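Local coordinates for uncharacterized egV family protein COG1307 (PDB 3JR7) that is of unknown function but probably binds a lipid such as a fatty acid, at residues M226-A238 with R259-F271. Residues are numbered along the deposited sequence; the frame is centred on the assembly and turned at random.
Sequences MKKALVKMADCVA and RAKEVQRLLKERF
Asp235 OD1 takes two bonds from the side of the Arg270 guanidinium, a nearly straight one from NE (2.8 Å, 162°) and a more bent one from NH1 at 3.2 Å. Both nitrogens approach from the same face of the carboxylate, whose plane is turned 30° from that of the guanidinium. NH2 of Arg270 turns back to its own helix and bonds Leu266 O at 2.9 Å, which helps fix the rotation of the group. Ala234 CB lies over one guanidinium face, and the whole side chain fits as a knob among Val231, Ala234, Asp235 and Ala238. Replacing Arg270 by an alanine would probably leave the Asp235 carboxylate without its charged mate and open a gap beside Ala234 CB. Helix 257-270 is the connection of a beta-alpha-beta crossover between the neighbouring parallel strands 248-253 and 275-280, and helix 226-240 packs beside it on the same mixed sheet, axes 9.2 Å apart and crossing at -43°. Ala234 sits where the backbones come nearest, its CB 3.8 Å from Leu266 CB, while Leu267 CD2 meets Ala234 CA and Val237 CB, and the Leu267 side chain also touches Val296 of the sheet. Toward the start of the helices, Leu230 meets Val263 CG2 with both methyls, and CD1 also meets Arg259 CG at 3.6 Å. The Arg259 chain bends at chi3, and CG of Met226, a selenomethionine, lies over one face of its guanidinium, while NH1 bonds Gly292 O. At the far end the Phe271 ring meets Val237 CG1 through CZ (3.7 Å) and Ala238 through CD2 and CE2.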
loop_
_atom_site.group_PDB
_atom_site.type_symbol
_atom_site.label_atom_id
_atom_site.label_comp_id
_atom_site.label_asym_id
_atom_site.label_seq_id
_atom_site.Cartn_x
_atom_site.Cartn_y
_atom_site.Cartn_z
HETATM N N MSE A 226 20.988 2.462 9.715
HETATM C CA MSE A 226 19.560 2.264 9.847
HETATM C C MSE A 226 19.027 2.881 11.132
HETATM O O MSE A 226 17.896 3.347 11.182
HETATM C CB MSE A 226 19.320 0.758 9.812
HETATM C CG MSE A 226 17.977 0.343 9.851
HETATM SE SE MSE A 226 16.840 1.133 8.522
HETATM C CE MSE A 226 17.795 0.593 6.873
ATOM N N LYS A 227 19.825 2.849 12.200
ATOM C CA LYS A 227 19.353 3.321 13.490
ATOM C C LYS A 227 19.058 4.809 13.437
ATOM O O LYS A 227 17.989 5.269 13.905
ATOM C CB LYS A 227 20.394 3.046 14.567
ATOM C CG LYS A 227 19.891 3.394 15.968
ATOM C CD LYS A 227 20.973 3.109 17.029
ATOM C CE LYS A 227 21.248 4.324 17.888
ATOM N NZ LYS A 227 21.816 5.490 17.077
ATOM N N LYS A 228 20.000 5.575 12.884
ATOM C CA LYS A 228 19.770 7.009 12.729
ATOM C C LYS A 228 18.656 7.294 11.680
ATOM O O LYS A 228 17.875 8.235 11.844
ATOM C CB LYS A 228 21.045 7.736 12.378
ATOM C CG LYS A 228 21.945 7.929 13.582
ATOM C CD LYS A 228 23.278 8.602 13.180
ATOM C CE LYS A 228 24.218 8.775 14.389
ATOM N NZ LYS A 228 24.884 10.137 14.247
ATOM N N ALA A 229 18.581 6.494 10.624
ATOM C CA ALA A 229 17.551 6.708 9.589
ATOM C C ALA A 229 16.142 6.504 10.174
ATOM O O ALA A 229 15.206 7.232 9.842
ATOM C CB ALA A 229 17.788 5.795 8.373
ATOM N N LEU A 230 15.977 5.543 11.074
ATOM C CA LEU A 230 14.643 5.320 11.632
ATOM C C LEU A 230 14.196 6.500 12.502
ATOM O O LEU A 230 13.019 6.908 12.467
ATOM C CB LEU A 230 14.542 3.981 12.341
ATOM C CG LEU A 230 14.741 2.783 11.434
ATOM C CD1 LEU A 230 14.692 1.572 12.347
ATOM C CD2 LEU A 230 13.697 2.636 10.259
ATOM N N VAL A 231 15.137 7.086 13.233
ATOM C CA VAL A 231 14.857 8.296 14.006
ATOM C C VAL A 231 14.484 9.442 13.077
ATOM O O VAL A 231 13.520 10.137 13.331
ATOM C CB VAL A 231 16.091 8.709 14.885
ATOM C CG1 VAL A 231 15.913 10.090 15.529
ATOM C CG2 VAL A 231 16.376 7.601 15.948
ATOM N N LYS A 232 15.251 9.661 12.015
ATOM C CA LYS A 232 14.937 10.733 11.088
ATOM C C LYS A 232 13.574 10.478 10.405
ATOM O O LYS A 232 12.816 11.422 10.174
ATOM C CB LYS A 232 16.015 10.906 10.023
ATOM C CG LYS A 232 17.323 11.425 10.539
ATOM C CD LYS A 232 18.064 12.288 9.537
ATOM C CE LYS A 232 19.542 12.487 9.929
ATOM N NZ LYS A 232 20.319 13.231 8.869
HETATM N N MSE A 233 13.270 9.226 10.086
HETATM C CA MSE A 233 11.935 8.904 9.528
HETATM C C MSE A 233 10.826 9.287 10.514
HETATM O O MSE A 233 9.886 9.999 10.134
HETATM C CB MSE A 233 11.784 7.431 9.135
HETATM C CG MSE A 233 10.390 7.173 8.533
HETATM SE SE MSE A 233 10.236 5.477 7.682
HETATM C CE MSE A 233 12.033 5.494 6.970
ATOM N N ALA A 234 10.969 8.859 11.769
ATOM C CA ALA A 234 10.033 9.242 12.855
ATOM C C ALA A 234 9.841 10.738 12.952
ATOM O O ALA A 234 8.727 11.181 13.114
ATOM C CB ALA A 234 10.481 8.680 14.244
ATOM N N ASP A 235 10.925 11.508 12.870
ATOM C CA ASP A 235 10.830 12.949 12.892
ATOM C C ASP A 235 10.044 13.436 11.668
ATOM O O ASP A 235 9.219 14.333 11.825
ATOM C CB ASP A 235 12.190 13.638 12.925
ATOM C CG ASP A 235 12.950 13.384 14.213
ATOM O OD1 ASP A 235 12.326 13.114 15.256
ATOM O OD2 ASP A 235 14.204 13.464 14.173
ATOM N N CYS A 236 10.308 12.888 10.473
ATOM C CA CYS A 236 9.586 13.348 9.269
ATOM C C CYS A 236 8.094 13.118 9.413
ATOM O O CYS A 236 7.269 14.006 9.109
ATOM C CB CYS A 236 10.055 12.643 8.033
ATOM S SG CYS A 236 11.691 13.085 7.495
ATOM N N VAL A 237 7.728 11.940 9.892
ATOM C CA VAL A 237 6.316 11.603 10.059
ATOM C C VAL A 237 5.698 12.592 11.027
ATOM O O VAL A 237 4.622 13.162 10.764
ATOM C CB VAL A 237 6.116 10.192 10.613
ATOM C CG1 VAL A 237 4.642 9.931 10.810
ATOM C CG2 VAL A 237 6.790 9.139 9.700
ATOM N N ALA A 238 6.415 12.834 12.121
ATOM C CA ALA A 238 5.926 13.723 13.165
ATOM C C ALA A 238 5.781 15.177 12.692
ATOM O O ALA A 238 4.843 15.872 13.098
ATOM C CB ALA A 238 6.813 13.636 14.420
ATOM N N ARG A 259 12.505 -4.323 14.153
ATOM C CA ARG A 259 12.636 -2.986 13.582
ATOM C C ARG A 259 11.260 -2.269 13.476
ATOM O O ARG A 259 11.155 -1.102 13.795
ATOM C CB ARG A 259 13.303 -3.087 12.236
ATOM C CG ARG A 259 13.535 -1.752 11.571
ATOM C CD ARG A 259 14.289 -1.970 10.272
ATOM N NE ARG A 259 15.628 -2.418 10.589
ATOM C CZ ARG A 259 16.455 -3.066 9.773
ATOM N NH1 ARG A 259 16.106 -3.411 8.543
ATOM N NH2 ARG A 259 17.669 -3.363 10.211
ATOM N N ALA A 260 10.209 -2.982 13.068
ATOM C CA ALA A 260 8.871 -2.412 13.081
ATOM C C ALA A 260 8.465 -1.933 14.486
ATOM O O ALA A 260 7.927 -0.823 14.670
ATOM C CB ALA A 260 7.839 -3.416 12.532
ATOM N N LYS A 261 8.715 -2.758 15.479
ATOM C CA LYS A 261 8.372 -2.388 16.852
ATOM C C LYS A 261 9.125 -1.153 17.350
ATOM O O LYS A 261 8.569 -0.341 18.077
ATOM C CB LYS A 261 8.607 -3.580 17.798
ATOM C CG LYS A 261 7.483 -4.609 17.667
ATOM C CD LYS A 261 7.637 -5.756 18.609
ATOM C CE LYS A 261 6.695 -6.927 18.288
ATOM N NZ LYS A 261 5.268 -6.498 18.067
ATOM N N GLU A 262 10.380 -1.029 16.952
ATOM C CA GLU A 262 11.195 0.125 17.337
ATOM C C GLU A 262 10.664 1.406 16.681
ATOM O O GLU A 262 10.563 2.448 17.315
ATOM C CB GLU A 262 12.664 -0.111 16.967
ATOM C CG GLU A 262 13.593 1.069 17.198
ATOM C CD GLU A 262 13.660 1.493 18.690
ATOM O OE1 GLU A 262 13.098 0.789 19.572
ATOM O OE2 GLU A 262 14.264 2.551 18.971
ATOM N N VAL A 263 10.270 1.315 15.411
ATOM C CA VAL A 263 9.649 2.453 14.737
ATOM C C VAL A 263 8.378 2.856 15.440
ATOM O O VAL A 263 8.155 4.035 15.666
ATOM C CB VAL A 263 9.415 2.152 13.227
ATOM C CG1 VAL A 263 8.548 3.216 12.567
ATOM C CG2 VAL A 263 10.770 2.014 12.566
ATOM N N GLN A 264 7.575 1.872 15.843
ATOM C CA GLN A 264 6.335 2.155 16.500
ATOM C C GLN A 264 6.625 2.939 17.804
ATOM O O GLN A 264 5.936 3.949 18.132
ATOM C CB GLN A 264 5.579 0.847 16.731
ATOM C CG GLN A 264 4.174 0.956 17.308
ATOM C CD GLN A 264 3.571 -0.386 17.528
ATOM O OE1 GLN A 264 4.216 -1.261 18.122
ATOM N NE2 GLN A 264 2.355 -0.610 16.982
ATOM N N ARG A 265 7.674 2.501 18.510
ATOM C CA ARG A 265 8.066 3.103 19.783
ATOM C C ARG A 265 8.530 4.543 19.583
ATOM O O ARG A 265 8.086 5.448 20.296
ATOM C CB ARG A 265 9.175 2.246 20.444
ATOM C CG ARG A 265 9.641 2.758 21.806
ATOM C CD ARG A 265 10.813 1.971 22.397
ATOM N NE ARG A 265 12.059 2.395 21.753
ATOM C CZ ARG A 265 12.649 3.568 21.962
ATOM N NH1 ARG A 265 12.141 4.427 22.830
ATOM N NH2 ARG A 265 13.768 3.879 21.310
ATOM N N LEU A 266 9.389 4.776 18.585
ATOM C CA LEU A 266 9.840 6.128 18.272
ATOM C C LEU A 266 8.683 7.051 17.914
ATOM O O LEU A 266 8.681 8.206 18.271
ATOM C CB LEU A 266 10.835 6.133 17.088
ATOM C CG LEU A 266 12.187 5.440 17.319
ATOM C CD1 LEU A 266 12.918 5.190 15.964
ATOM C CD2 LEU A 266 13.017 6.288 18.250
ATOM N N LEU A 267 7.727 6.555 17.150
ATOM C CA LEU A 267 6.599 7.386 16.728
ATOM C C LEU A 267 5.743 7.758 17.912
ATOM O O LEU A 267 5.282 8.878 18.014
ATOM C CB LEU A 267 5.760 6.668 15.659
ATOM C CG LEU A 267 6.499 6.543 14.337
ATOM C CD1 LEU A 267 5.891 5.439 13.453
ATOM C CD2 LEU A 267 6.604 7.894 13.555
ATOM N N LYS A 268 5.536 6.798 18.794
ATOM C CA LYS A 268 4.744 7.025 19.999
ATOM C C LYS A 268 5.353 8.055 20.950
ATOM O O LYS A 268 4.641 8.716 21.684
ATOM C CB LYS A 268 4.579 5.723 20.734
ATOM C CG LYS A 268 3.638 5.788 21.895
ATOM C CD LYS A 268 3.253 4.371 22.346
ATOM C CE LYS A 268 1.898 4.345 23.021
ATOM N NZ LYS A 268 1.957 4.842 24.393
ATOM N N GLU A 269 6.666 8.191 20.928
ATOM C CA GLU A 269 7.319 9.231 21.672
ATOM C C GLU A 269 7.014 10.636 21.113
ATOM O O GLU A 269 7.154 11.640 21.841
ATOM C CB GLU A 269 8.841 9.039 21.657
ATOM C CG GLU A 269 9.398 7.807 22.305
ATOM C CD GLU A 269 10.927 7.749 22.212
ATOM O OE1 GLU A 269 11.532 7.911 21.103
ATOM O OE2 GLU A 269 11.528 7.544 23.275
ATOM N N ARG A 270 6.690 10.708 19.828
ATOM C CA ARG A 270 6.529 11.955 19.115
ATOM C C ARG A 270 5.083 12.452 18.965
ATOM O O ARG A 270 4.887 13.615 18.856
ATOM C CB ARG A 270 7.231 11.898 17.756
ATOM C CG ARG A 270 8.705 11.650 17.860
ATOM C CD ARG A 270 9.333 11.139 16.632
ATOM N NE ARG A 270 10.748 11.366 16.721
ATOM C CZ ARG A 270 11.534 10.788 17.604
ATOM N NH1 ARG A 270 12.786 11.095 17.632
ATOM N NH2 ARG A 270 11.053 9.910 18.451
ATOM N N PHE A 271 4.104 11.561 18.952
ATOM C CA PHE A 271 2.684 11.956 18.855
ATOM C C PHE A 271 1.764 10.804 19.222
ATOM O O PHE A 271 2.128 9.628 19.129
ATOM C CB PHE A 271 2.311 12.478 17.455
ATOM C CG PHE A 271 2.655 11.528 16.314
ATOM C CD1 PHE A 271 1.729 10.575 15.870
ATOM C CD2 PHE A 271 3.880 11.607 15.693
ATOM C CE1 PHE A 271 2.019 9.713 14.806
ATOM C CE2 PHE A 271 4.203 10.764 14.627
ATOM C CZ PHE A 271 3.284 9.793 14.199
#